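Local coordinates for protein pyridine nucleotide-disulphide oxidoreductase dimerisation region (Escherichia coli BL21, PDB 6KYY) that is a flavoprotein disulfide reductase that binds FAD and copper(II) and is probably involved in resistance to reactive chlorine species, at residues Ile51-Ile56 with Asp154-Leu159; Ile56-Leu61 with Gly177-Ser182; Met183-Asn186 with Lys190-Ile193. All coordinates share one frame; numbering follows the deposited sequence.

Contact 1 of 3, residues Ile51-Ile56 with Asp154-Leu159. With CU (copper (II) ion), chain V; FAD (flavin-adenine dinucleotide), chain N.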
loop_
_atom_site.group_PDB
_atom_site.type_symbol
_atom_site.label_atom_id
_atom_site.label_comp_id
_atom_site.label_asym_id
_atom_site.label_seq_id
_atom_site.Cartn_x
_atom_site.Cartn_y
_atom_site.Cartn_z
ATOM N N ILE B 51 13.513 -7.662 13.647
ATOM C CA ILE B 51 14.173 -8.416 12.588
ATOM C C ILE B 51 14.142 -9.930 12.809
ATOM O O ILE B 51 14.027 -10.693 11.847
ATOM C CB ILE B 51 15.620 -7.904 12.473
ATOM C CG1 ILE B 51 15.619 -6.414 12.111
ATOM C CG2 ILE B 51 16.427 -8.779 11.494
ATOM C CD1 ILE B 51 15.780 -6.117 10.662
ATOM N N ASN B 52 14.253 -10.383 14.054
ATOM C CA ASN B 52 14.557 -11.776 14.347
ATOM C C ASN B 52 13.354 -12.563 14.852
ATOM O O ASN B 52 13.178 -13.732 14.490
ATOM C CB ASN B 52 15.693 -11.845 15.377
ATOM C CG ASN B 52 17.005 -11.299 14.831
ATOM O OD1 ASN B 52 17.578 -11.864 13.900
ATOM N ND2 ASN B 52 17.473 -10.186 15.390
ATOM N N ILE B 53 12.518 -11.941 15.681
ATOM C CA ILE B 53 11.427 -12.643 16.343
ATOM C C ILE B 53 10.163 -11.791 16.314
ATOM O O ILE B 53 9.159 -12.137 16.947
ATOM C CB ILE B 53 11.818 -13.009 17.789
ATOM C CG1 ILE B 53 12.021 -11.749 18.630
ATOM C CG2 ILE B 53 13.094 -13.844 17.809
ATOM C CD1 ILE B 53 11.898 -11.999 20.116
ATOM N N GLY B 54 10.190 -10.680 15.572
ATOM C CA GLY B 54 9.095 -9.725 15.601
ATOM C C GLY B 54 8.352 -9.500 14.297
ATOM O O GLY B 54 7.664 -10.401 13.810
ATOM N N CYS B 55 8.472 -8.299 13.722
ATOM C CA CYS B 55 7.668 -7.946 12.551
ATOM C C CYS B 55 8.041 -8.780 11.332
ATOM O O CYS B 55 7.166 -9.325 10.650
ATOM C CB CYS B 55 7.833 -6.469 12.202
ATOM S SG CYS B 55 7.363 -5.267 13.398
ATOM N N ILE B 56 9.331 -8.864 11.026
ATOM C CA ILE B 56 9.778 -9.374 9.731
ATOM C C ILE B 56 9.474 -10.863 9.575
ATOM O O ILE B 56 8.871 -11.244 8.561
ATOM C CB ILE B 56 11.266 -9.072 9.504
ATOM C CG1 ILE B 56 11.524 -7.574 9.697
ATOM C CG2 ILE B 56 11.691 -9.521 8.112
ATOM C CD1 ILE B 56 12.779 -7.070 9.031
ATOM N N ASP B 154 6.051 -19.993 22.997
ATOM C CA ASP B 154 5.983 -18.543 22.973
ATOM C C ASP B 154 5.839 -18.073 21.526
ATOM O O ASP B 154 5.817 -18.876 20.588
ATOM C CB ASP B 154 7.231 -17.947 23.616
ATOM C CG ASP B 154 8.506 -18.506 23.018
ATOM O OD1 ASP B 154 9.584 -17.922 23.255
ATOM O OD2 ASP B 154 8.430 -19.558 22.348
ATOM N N SER B 155 5.748 -16.756 21.334
ATOM C CA SER B 155 5.757 -16.211 19.979
ATOM C C SER B 155 7.065 -16.541 19.270
ATOM O O SER B 155 7.078 -16.812 18.063
ATOM C CB SER B 155 5.529 -14.699 20.015
ATOM O OG SER B 155 6.063 -14.066 18.863
ATOM N N THR B 156 8.173 -16.538 20.012
ATOM C CA THR B 156 9.472 -16.860 19.431
ATOM C C THR B 156 9.546 -18.322 19.007
ATOM O O THR B 156 9.963 -18.633 17.886
ATOM C CB THR B 156 10.583 -16.539 20.432
ATOM O OG1 THR B 156 10.320 -15.277 21.059
ATOM C CG2 THR B 156 11.929 -16.497 19.736
ATOM N N GLY B 157 9.148 -19.237 19.893
ATOM C CA GLY B 157 9.275 -20.651 19.588
ATOM C C GLY B 157 8.303 -21.134 18.532
ATOM O O GLY B 157 8.565 -22.136 17.859
ATOM N N LEU B 158 7.173 -20.442 18.368
ATOM C CA LEU B 158 6.190 -20.883 17.385
ATOM C C LEU B 158 6.656 -20.612 15.961
ATOM O O LEU B 158 6.296 -21.357 15.042
ATOM C CB LEU B 158 4.842 -20.211 17.637
ATOM C CG LEU B 158 3.670 -20.888 16.920
ATOM C CD1 LEU B 158 3.275 -22.173 17.634
ATOM C CD2 LEU B 158 2.480 -19.950 16.793
ATOM N N LEU B 159 7.449 -19.563 15.753
ATOM C CA LEU B 159 7.962 -19.250 14.425
ATOM C C LEU B 159 9.080 -20.187 13.985
ATOM O O LEU B 159 9.547 -20.075 12.847
ATOM C CB LEU B 159 8.455 -17.802 14.379
ATOM C CG LEU B 159 7.375 -16.731 14.535
ATOM C CD1 LEU B 159 7.978 -15.338 14.479
ATOM C CD2 LEU B 159 6.307 -16.897 13.470
HETATM CU CU CU V . 9.440 -5.245 13.914
HETATM P PA FAD N . 14.147 -4.545 20.905
HETATM O O1A FAD N . 13.199 -5.372 21.689
HETATM O O2A FAD N . 13.925 -4.533 19.388
HETATM O O5B FAD N . 15.628 -4.965 21.212
HETATM C C5B FAD N . 15.965 -5.701 22.406
HETATM C C4B FAD N . 17.378 -6.210 22.276
HETATM O O4B FAD N . 18.094 -5.997 23.515
HETATM C C3B FAD N . 17.506 -7.698 21.947
HETATM O O3B FAD N . 18.480 -7.905 20.931
HETATM C C2B FAD N . 17.927 -8.318 23.283
HETATM O O2B FAD N . 18.728 -9.480 23.098
HETATM C C1B FAD N . 18.755 -7.187 23.884
HETATM N N9A FAD N . 18.866 -7.226 25.339
HETATM C C8A FAD N . 17.853 -7.408 26.244
HETATM N N7A FAD N . 18.246 -7.401 27.496
HETATM C C5A FAD N . 19.615 -7.201 27.409
HETATM C C6A FAD N . 20.625 -7.095 28.385
HETATM N N6A FAD N . 20.399 -7.178 29.699
HETATM N N1A FAD N . 21.892 -6.895 27.959
HETATM C C2A FAD N . 22.124 -6.810 26.647
HETATM N N3A FAD N . 21.255 -6.896 25.636
HETATM C C4A FAD N . 20.011 -7.091 26.086
HETATM N N1 FAD N . 5.983 -3.539 16.057
HETATM C C2 FAD N . 5.460 -2.832 15.011
HETATM O O2 FAD N . 5.657 -1.617 14.889
HETATM N N3 FAD N . 4.693 -3.480 14.060
HETATM C C4 FAD N . 4.363 -4.821 14.054
HETATM O O4 FAD N . 3.679 -5.284 13.144
HETATM C C4X FAD N . 4.920 -5.564 15.172
HETATM N N5 FAD N . 4.690 -6.842 15.231
HETATM C C5X FAD N . 5.225 -7.551 16.293
HETATM C C6 FAD N . 4.972 -8.919 16.381
HETATM C C7 FAD N . 5.487 -9.676 17.427
HETATM C C7M FAD N . 5.193 -11.152 17.489
HETATM C C8 FAD N . 6.272 -9.055 18.412
HETATM C C8M FAD N . 6.844 -9.846 19.557
HETATM C C9 FAD N . 6.526 -7.689 18.329
HETATM C C9A FAD N . 6.011 -6.936 17.280
HETATM N N10 FAD N . 6.255 -5.554 17.162
HETATM C C10 FAD N . 5.723 -4.834 16.121
HETATM C "C1'" FAD N . 7.062 -4.845 18.167
HETATM C "C2'" FAD N . 8.538 -4.741 17.795
HETATM O "O2'" FAD N . 9.127 -6.041 17.736
HETATM C "C3'" FAD N . 9.264 -3.910 18.854
HETATM O "O3'" FAD N . 8.363 -2.943 19.380
HETATM C "C4'" FAD N . 10.516 -3.196 18.343
HETATM O "O4'" FAD N . 11.529 -4.159 18.051
HETATM C "C5'" FAD N . 11.036 -2.161 19.320
HETATM O "O5'" FAD N . 11.900 -2.810 20.276
HETATM P P FAD N . 12.961 -1.991 21.105
HETATM O O1P FAD N . 13.565 -0.892 20.225
HETATM O O2P FAD N . 12.369 -1.508 22.371
HETATM O O3P FAD N . 14.107 -3.043 21.412
#
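Ile53 and Thr156 meet through their methyl branches, CG2 of Ile53 lying 3.5 Å from CG2 of Thr156. The two side chains meet at a slant, and the end of the isoleucine also reaches the polar branch of the threonine, with Ile53 CD1 3.8 Å from Thr156 OG1. CG2 of Thr156 lies opposite the backbone N, which brings it against the isoleucine, while OG1 turns beside the N (chi1 -43°). A looser flank is formed by Leu159, whose CD1 comes to 4.2 Å from Ile53 O. No hydrogen bond links the two segments, so the join rests on apolar packing. Met45 touches Ile53 as well, and Leu159 continues onto Pro57, Thr58 and Leu61 of helix 55-65.

The short, weakly bonded helix that presents Thr156 is capped by Asp154. Its OD2 accepts from Gly157 N at 2.6 Å, the N-H arriving from above the carboxylate plane. Next to Thr156, Ser155 OG lies 3.3 Å from the dimethylbenzene methyl C7M of FAD, so this helix also borders the flavin.

Beyond Ile53, Gly54 sits at the N-cap of helix 55-65 and, having no side chain, lets FAD O2' pass close by. Cys55 follows in the first turn. With its sulfur beside the backbone N (chi1 -61°), Cys55 SG is 2.1 Å from the copper(II) ion and 3.0 Å from FAD C4X; Cys50 SG is the second protein ligand, and His433 of the second subunit packs on Cys55. The cysteines belong to the CxxxxC redox-disulfide motif of class I pyridine nucleotide-disulfide oxidoreductases, occupied here by copper instead of being closed as a disulfide.

Contact 2 of 3, residues Ile56-Leu61 with Gly177-Ser182. With FAD (flavin-adenine dinucleotide), chain N.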
loop_
_atom_site.group_PDB
_atom_site.type_symbol
_atom_site.label_atom_id
_atom_site.label_comp_id
_atom_site.label_asym_id
_atom_site.label_seq_id
_atom_site.Cartn_x
_atom_site.Cartn_y
_atom_site.Cartn_z
ATOM N N ILE B 56 9.331 -8.864 11.026
ATOM C CA ILE B 56 9.778 -9.374 9.731
ATOM C C ILE B 56 9.474 -10.863 9.575
ATOM O O ILE B 56 8.871 -11.244 8.561
ATOM C CB ILE B 56 11.266 -9.072 9.504
ATOM C CG1 ILE B 56 11.524 -7.574 9.697
ATOM C CG2 ILE B 56 11.691 -9.521 8.112
ATOM C CD1 ILE B 56 12.779 -7.070 9.031
ATOM N N PRO B 57 9.844 -11.745 10.515
ATOM C CA PRO B 57 9.476 -13.160 10.326
ATOM C C PRO B 57 7.976 -13.384 10.360
ATOM O O PRO B 57 7.464 -14.225 9.610
ATOM C CB PRO B 57 10.190 -13.868 11.487
ATOM C CG PRO B 57 10.317 -12.823 12.528
ATOM C CD PRO B 57 10.585 -11.552 11.777
ATOM N N THR B 58 7.256 -12.644 11.206
ATOM C CA THR B 58 5.805 -12.786 11.278
ATOM C C THR B 58 5.155 -12.421 9.948
ATOM O O THR B 58 4.362 -13.193 9.398
ATOM C CB THR B 58 5.250 -11.909 12.403
ATOM O OG1 THR B 58 6.042 -12.087 13.583
ATOM C CG2 THR B 58 3.805 -12.265 12.710
ATOM N N LYS B 59 5.496 -11.250 9.410
ATOM C CA LYS B 59 4.863 -10.774 8.185
ATOM C C LYS B 59 5.348 -11.539 6.960
ATOM O O LYS B 59 4.590 -11.698 5.995
ATOM C CB LYS B 59 5.114 -9.275 8.005
ATOM C CG LYS B 59 4.106 -8.361 8.710
ATOM C CD LYS B 59 3.790 -8.833 10.124
ATOM C CE LYS B 59 3.812 -7.689 11.119
ATOM N NZ LYS B 59 3.571 -8.147 12.517
ATOM N N THR B 60 6.604 -11.994 6.975
ATOM C CA THR B 60 7.101 -12.868 5.915
ATOM C C THR B 60 6.218 -14.099 5.769
ATOM O O THR B 60 5.898 -14.519 4.651
ATOM C CB THR B 60 8.546 -13.287 6.207
ATOM O OG1 THR B 60 9.365 -12.122 6.385
ATOM C CG2 THR B 60 9.111 -14.131 5.072
ATOM N N LEU B 61 5.805 -14.684 6.896
ATOM C CA LEU B 61 4.962 -15.871 6.851
ATOM C C LEU B 61 3.536 -15.530 6.434
ATOM O O LEU B 61 2.903 -16.294 5.697
ATOM C CB LEU B 61 4.977 -16.570 8.211
ATOM C CG LEU B 61 6.232 -17.406 8.468
ATOM C CD1 LEU B 61 6.620 -17.373 9.935
ATOM C CD2 LEU B 61 6.034 -18.838 7.993
ATOM N N GLY B 177 -1.952 -12.408 18.950
ATOM C CA GLY B 177 -2.617 -13.693 18.807
ATOM C C GLY B 177 -3.508 -13.757 17.582
ATOM O O GLY B 177 -3.488 -14.743 16.840
ATOM N N VAL B 178 -4.301 -12.708 17.351
ATOM C CA VAL B 178 -5.159 -12.665 16.170
ATOM C C VAL B 178 -4.315 -12.680 14.902
ATOM O O VAL B 178 -4.687 -13.299 13.896
ATOM C CB VAL B 178 -6.082 -11.434 16.231
ATOM C CG1 VAL B 178 -6.904 -11.320 14.967
ATOM C CG2 VAL B 178 -6.990 -11.512 17.447
ATOM N N GLU B 179 -3.166 -12.001 14.931
ATOM C CA GLU B 179 -2.222 -12.065 13.819
ATOM C C GLU B 179 -1.821 -13.505 13.528
ATOM O O GLU B 179 -1.810 -13.941 12.371
ATOM C CB GLU B 179 -0.990 -11.218 14.139
ATOM C CG GLU B 179 -0.377 -10.501 12.953
ATOM C CD GLU B 179 0.468 -9.314 13.375
ATOM O OE1 GLU B 179 -0.089 -8.205 13.523
ATOM O OE2 GLU B 179 1.690 -9.492 13.569
ATOM N N PHE B 180 -1.492 -14.264 14.576
ATOM C CA PHE B 180 -1.139 -15.668 14.410
ATOM C C PHE B 180 -2.345 -16.528 14.063
ATOM O O PHE B 180 -2.173 -17.607 13.485
ATOM C CB PHE B 180 -0.473 -16.193 15.682
ATOM C CG PHE B 180 1.007 -15.962 15.726
ATOM C CD1 PHE B 180 1.860 -16.727 14.950
ATOM C CD2 PHE B 180 1.545 -14.980 16.538
ATOM C CE1 PHE B 180 3.223 -16.519 14.986
ATOM C CE2 PHE B 180 2.910 -14.766 16.577
ATOM C CZ PHE B 180 3.750 -15.537 15.800
ATOM N N ALA B 181 -3.555 -16.082 14.404
ATOM C CA ALA B 181 -4.750 -16.846 14.064
ATOM C C ALA B 181 -4.924 -16.945 12.554
ATOM O O ALA B 181 -5.071 -18.043 12.005
ATOM C CB ALA B 181 -5.981 -16.210 14.711
ATOM N N SER B 182 -4.902 -15.803 11.862
ATOM C CA SER B 182 -5.064 -15.817 10.411
ATOM C C SER B 182 -3.882 -16.491 9.726
ATOM O O SER B 182 -4.065 -17.228 8.751
ATOM C CB SER B 182 -5.238 -14.393 9.882
ATOM O OG SER B 182 -5.984 -13.593 10.781
HETATM P PA FAD N . 14.147 -4.545 20.905
HETATM O O1A FAD N . 13.199 -5.372 21.689
HETATM O O2A FAD N . 13.925 -4.533 19.388
HETATM O O5B FAD N . 15.628 -4.965 21.212
HETATM C C5B FAD N . 15.965 -5.701 22.406
HETATM C C4B FAD N . 17.378 -6.210 22.276
HETATM O O4B FAD N . 18.094 -5.997 23.515
HETATM C C3B FAD N . 17.506 -7.698 21.947
HETATM O O3B FAD N . 18.480 -7.905 20.931
HETATM C C2B FAD N . 17.927 -8.318 23.283
HETATM O O2B FAD N . 18.728 -9.480 23.098
HETATM C C1B FAD N . 18.755 -7.187 23.884
HETATM N N9A FAD N . 18.866 -7.226 25.339
HETATM C C8A FAD N . 17.853 -7.408 26.244
HETATM N N7A FAD N . 18.246 -7.401 27.496
HETATM C C5A FAD N . 19.615 -7.201 27.409
HETATM C C6A FAD N . 20.625 -7.095 28.385
HETATM N N6A FAD N . 20.399 -7.178 29.699
HETATM N N1A FAD N . 21.892 -6.895 27.959
HETATM C C2A FAD N . 22.124 -6.810 26.647
HETATM N N3A FAD N . 21.255 -6.896 25.636
HETATM C C4A FAD N . 20.011 -7.091 26.086
HETATM N N1 FAD N . 5.983 -3.539 16.057
HETATM C C2 FAD N . 5.460 -2.832 15.011
HETATM O O2 FAD N . 5.657 -1.617 14.889
HETATM N N3 FAD N . 4.693 -3.480 14.060
HETATM C C4 FAD N . 4.363 -4.821 14.054
HETATM O O4 FAD N . 3.679 -5.284 13.144
HETATM C C4X FAD N . 4.920 -5.564 15.172
HETATM N N5 FAD N . 4.690 -6.842 15.231
HETATM C C5X FAD N . 5.225 -7.551 16.293
HETATM C C6 FAD N . 4.972 -8.919 16.381
HETATM C C7 FAD N . 5.487 -9.676 17.427
HETATM C C7M FAD N . 5.193 -11.152 17.489
HETATM C C8 FAD N . 6.272 -9.055 18.412
HETATM C C8M FAD N . 6.844 -9.846 19.557
HETATM C C9 FAD N . 6.526 -7.689 18.329
HETATM C C9A FAD N . 6.011 -6.936 17.280
HETATM N N10 FAD N . 6.255 -5.554 17.162
HETATM C C10 FAD N . 5.723 -4.834 16.121
HETATM C "C1'" FAD N . 7.062 -4.845 18.167
HETATM C "C2'" FAD N . 8.538 -4.741 17.795
HETATM O "O2'" FAD N . 9.127 -6.041 17.736
HETATM C "C3'" FAD N . 9.264 -3.910 18.854
HETATM O "O3'" FAD N . 8.363 -2.943 19.380
HETATM C "C4'" FAD N . 10.516 -3.196 18.343
HETATM O "O4'" FAD N . 11.529 -4.159 18.051
HETATM C "C5'" FAD N . 11.036 -2.161 19.320
HETATM O "O5'" FAD N . 11.900 -2.810 20.276
HETATM P P FAD N . 12.961 -1.991 21.105
HETATM O O1P FAD N . 13.565 -0.892 20.225
HETATM O O2P FAD N . 12.369 -1.508 22.371
HETATM O O3P FAD N . 14.107 -3.043 21.412
#
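Lys59 NZ is gripped by three acceptors: Glu179 OE2 at 2.5 Å, FAD O4 at 2.9 Å and FAD N5 at 3.2 Å. The first is a salt bridge between helices 55-65 and 175-186, and the other two tie the ammonium group to the flavin on the side where O4 and N5 lie next to each other. Bends in the Lys59 chain at chi2 (44°) and chi3 (134°) carry NZ to the carboxylate and the flavin. Glu179 comes from the facing helix with a chain extended beyond CG, crossing the lysine at about a right angle. NZ meets OE2 from above the carboxylate plane, 41° out of it.

The carboxylate is held at both oxygens. OE1 accepts from Phe340 N, while OE2 faces the lysine and also touches the methyl group of Thr58, whose CG2 is 3.6 Å from Glu179 OE2; with both oxygens engaged, the rotation of the carboxylate is restricted. Thr58 OG1 points elsewhere, bonded to the carbonyl of Gly54 one turn earlier. Pro434 of the second subunit packs against Lys59, so the dimer interface closes over part of this buried charge pair.

A lysine beside N5 would be expected to polarise the isoalloxazine and favour electron density at N5 and O4. Such a lysine-glutamate pair beside flavin N5, joining the helix that starts at Cys55 to helix 175-186 of the probable NAD(P)H-binding Rossmann-type domain, is characteristic of the active site of class I pyridine nucleotide-disulfide oxidoreductases.

Contact 3 of 3, residues Met183-Asn186 with Lys190-Ile193; sequences MFAN and KVTI
Ala185 and Val191 close the second half of a beta-alpha-beta unit, in which strand 167-171, helix 175-186 and strand 190-194 form part of a Rossmann-type domain with a five-stranded parallel sheet. The contact between the last turn of the helix and the start of the following strand is wholly apolar, with no hydrogen bond across it. Val191 points its side chain from the sheet toward the helix and reaches the Ala185 methyl, while Phe184 offers mainly its backbone to the same valine. The phenylalanine ring itself leads off to Leu158 and Leu164.

The hydrogen bonds of segment 190-193 run within the sheet. Lys190 and Thr192 share backbone hydrogen bonds with strand 167-171 and its approach, at Gly166, Leu168 and Ile170, and Val191 bonds to Asp222 on the other neighbouring strand. Thr192 OG1 is in addition bonded to His167 NE2.

Further apolar support comes from Val221, which touches both Ala185 and Val191, so that the helix end, strand 190-194 and strand 221-224 share one small core. In it, CG2 of Val191, placed beside its own backbone N (chi1 -163°), lies 3.7 Å from Ala185 CB and 3.8 Å from Ala185 N.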
loop_
_atom_site.group_PDB
_atom_site.type_symbol
_atom_site.label_atom_id
_atom_site.label_comp_id
_atom_site.label_asym_id
_atom_site.label_seq_id
_atom_site.Cartn_x
_atom_site.Cartn_y
_atom_site.Cartn_z
ATOM N N MET B 183 -2.666 -16.252 10.223
ATOM C CA MET B 183 -1.474 -16.770 9.555
ATOM C C MET B 183 -1.492 -18.291 9.480
ATOM O O MET B 183 -1.192 -18.872 8.431
ATOM C CB MET B 183 -0.215 -16.289 10.275
ATOM C CG MET B 183 1.073 -16.842 9.687
ATOM S SD MET B 183 2.360 -17.088 10.922
ATOM C CE MET B 183 2.666 -15.397 11.416
ATOM N N PHE B 184 -1.843 -18.955 10.581
ATOM C CA PHE B 184 -1.849 -20.413 10.582
ATOM C C PHE B 184 -3.130 -20.978 9.982
ATOM O O PHE B 184 -3.096 -22.046 9.360
ATOM C CB PHE B 184 -1.634 -20.934 12.002
ATOM C CG PHE B 184 -0.193 -20.922 12.435
ATOM C CD1 PHE B 184 0.429 -19.733 12.787
ATOM C CD2 PHE B 184 0.543 -22.094 12.477
ATOM C CE1 PHE B 184 1.755 -19.716 13.178
ATOM C CE2 PHE B 184 1.870 -22.084 12.868
ATOM C CZ PHE B 184 2.476 -20.894 13.219
ATOM N N ALA B 185 -4.259 -20.284 10.147
ATOM C CA ALA B 185 -5.480 -20.705 9.468
ATOM C C ALA B 185 -5.363 -20.528 7.961
ATOM O O ALA B 185 -6.051 -21.219 7.200
ATOM C CB ALA B 185 -6.683 -19.933 10.004
ATOM N N ASN B 186 -4.505 -19.609 7.512
ATOM C CA ASN B 186 -4.220 -19.495 6.086
ATOM C C ASN B 186 -3.385 -20.674 5.602
ATOM O O ASN B 186 -3.559 -21.145 4.472
ATOM C CB ASN B 186 -3.504 -18.178 5.797
ATOM C CG ASN B 186 -4.463 -17.039 5.517
ATOM O OD1 ASN B 186 -5.631 -17.257 5.194
ATOM N ND2 ASN B 186 -3.971 -15.813 5.636
ATOM N N LYS B 190 -6.501 -25.522 11.837
ATOM C CA LYS B 190 -7.607 -25.109 12.687
ATOM C C LYS B 190 -7.059 -24.376 13.905
ATOM O O LYS B 190 -6.082 -24.811 14.522
ATOM C CB LYS B 190 -8.444 -26.312 13.125
ATOM C CG LYS B 190 -9.782 -25.928 13.748
ATOM C CD LYS B 190 -10.430 -27.089 14.492
ATOM C CE LYS B 190 -11.600 -26.606 15.343
ATOM N NZ LYS B 190 -12.492 -27.719 15.778
ATOM N N VAL B 191 -7.684 -23.252 14.241
ATOM C CA VAL B 191 -7.206 -22.376 15.304
ATOM C C VAL B 191 -8.315 -22.181 16.328
ATOM O O VAL B 191 -9.499 -22.127 15.978
ATOM C CB VAL B 191 -6.730 -21.016 14.750
ATOM C CG1 VAL B 191 -5.867 -20.298 15.777
ATOM C CG2 VAL B 191 -5.962 -21.207 13.449
ATOM N N THR B 192 -7.923 -22.078 17.599
ATOM C CA THR B 192 -8.851 -21.809 18.698
ATOM C C THR B 192 -8.182 -20.798 19.625
ATOM O O THR B 192 -7.275 -21.152 20.384
ATOM C CB THR B 192 -9.217 -23.086 19.447
ATOM O OG1 THR B 192 -9.871 -23.998 18.555
ATOM C CG2 THR B 192 -10.146 -22.772 20.610
ATOM N N ILE B 193 -8.624 -19.544 19.557
ATOM C CA ILE B 193 -8.096 -18.477 20.400
ATOM C C ILE B 193 -8.995 -18.335 21.619
ATOM O O ILE B 193 -10.225 -18.283 21.495
ATOM C CB ILE B 193 -7.987 -17.149 19.628
ATOM C CG1 ILE B 193 -9.296 -16.814 18.912
ATOM C CG2 ILE B 193 -6.858 -17.213 18.614
ATOM C CD1 ILE B 193 -9.165 -15.682 17.908
#

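Overall arrangement
The three contacts run outward from the redox site. Contacts 1 and 2, with centres about 9 Å apart, both draw on helix 55-65, their segments meeting at Ile56. Cys55 and Lys59 approach neighbouring atoms of the flavin, C4X and N5 with O4, while Ser155 lies at its C7M methyl. Both contacts touch the second subunit. Leu159 CD2 joins them, 3.5 Å from Phe180 CE1. Helix 175-186 leads on to contact 3, centred about 10 Å from contact 2, with Met183 CE 3.4 Å from Thr58 O. Contacts 1 and 3, centres about 17 Å apart, meet through Leu158 CD2, 3.7 Å from Phe184 CE1. Contact 3 lies away from the site, Phe184 about 10 Å from FAD at the nearest atoms.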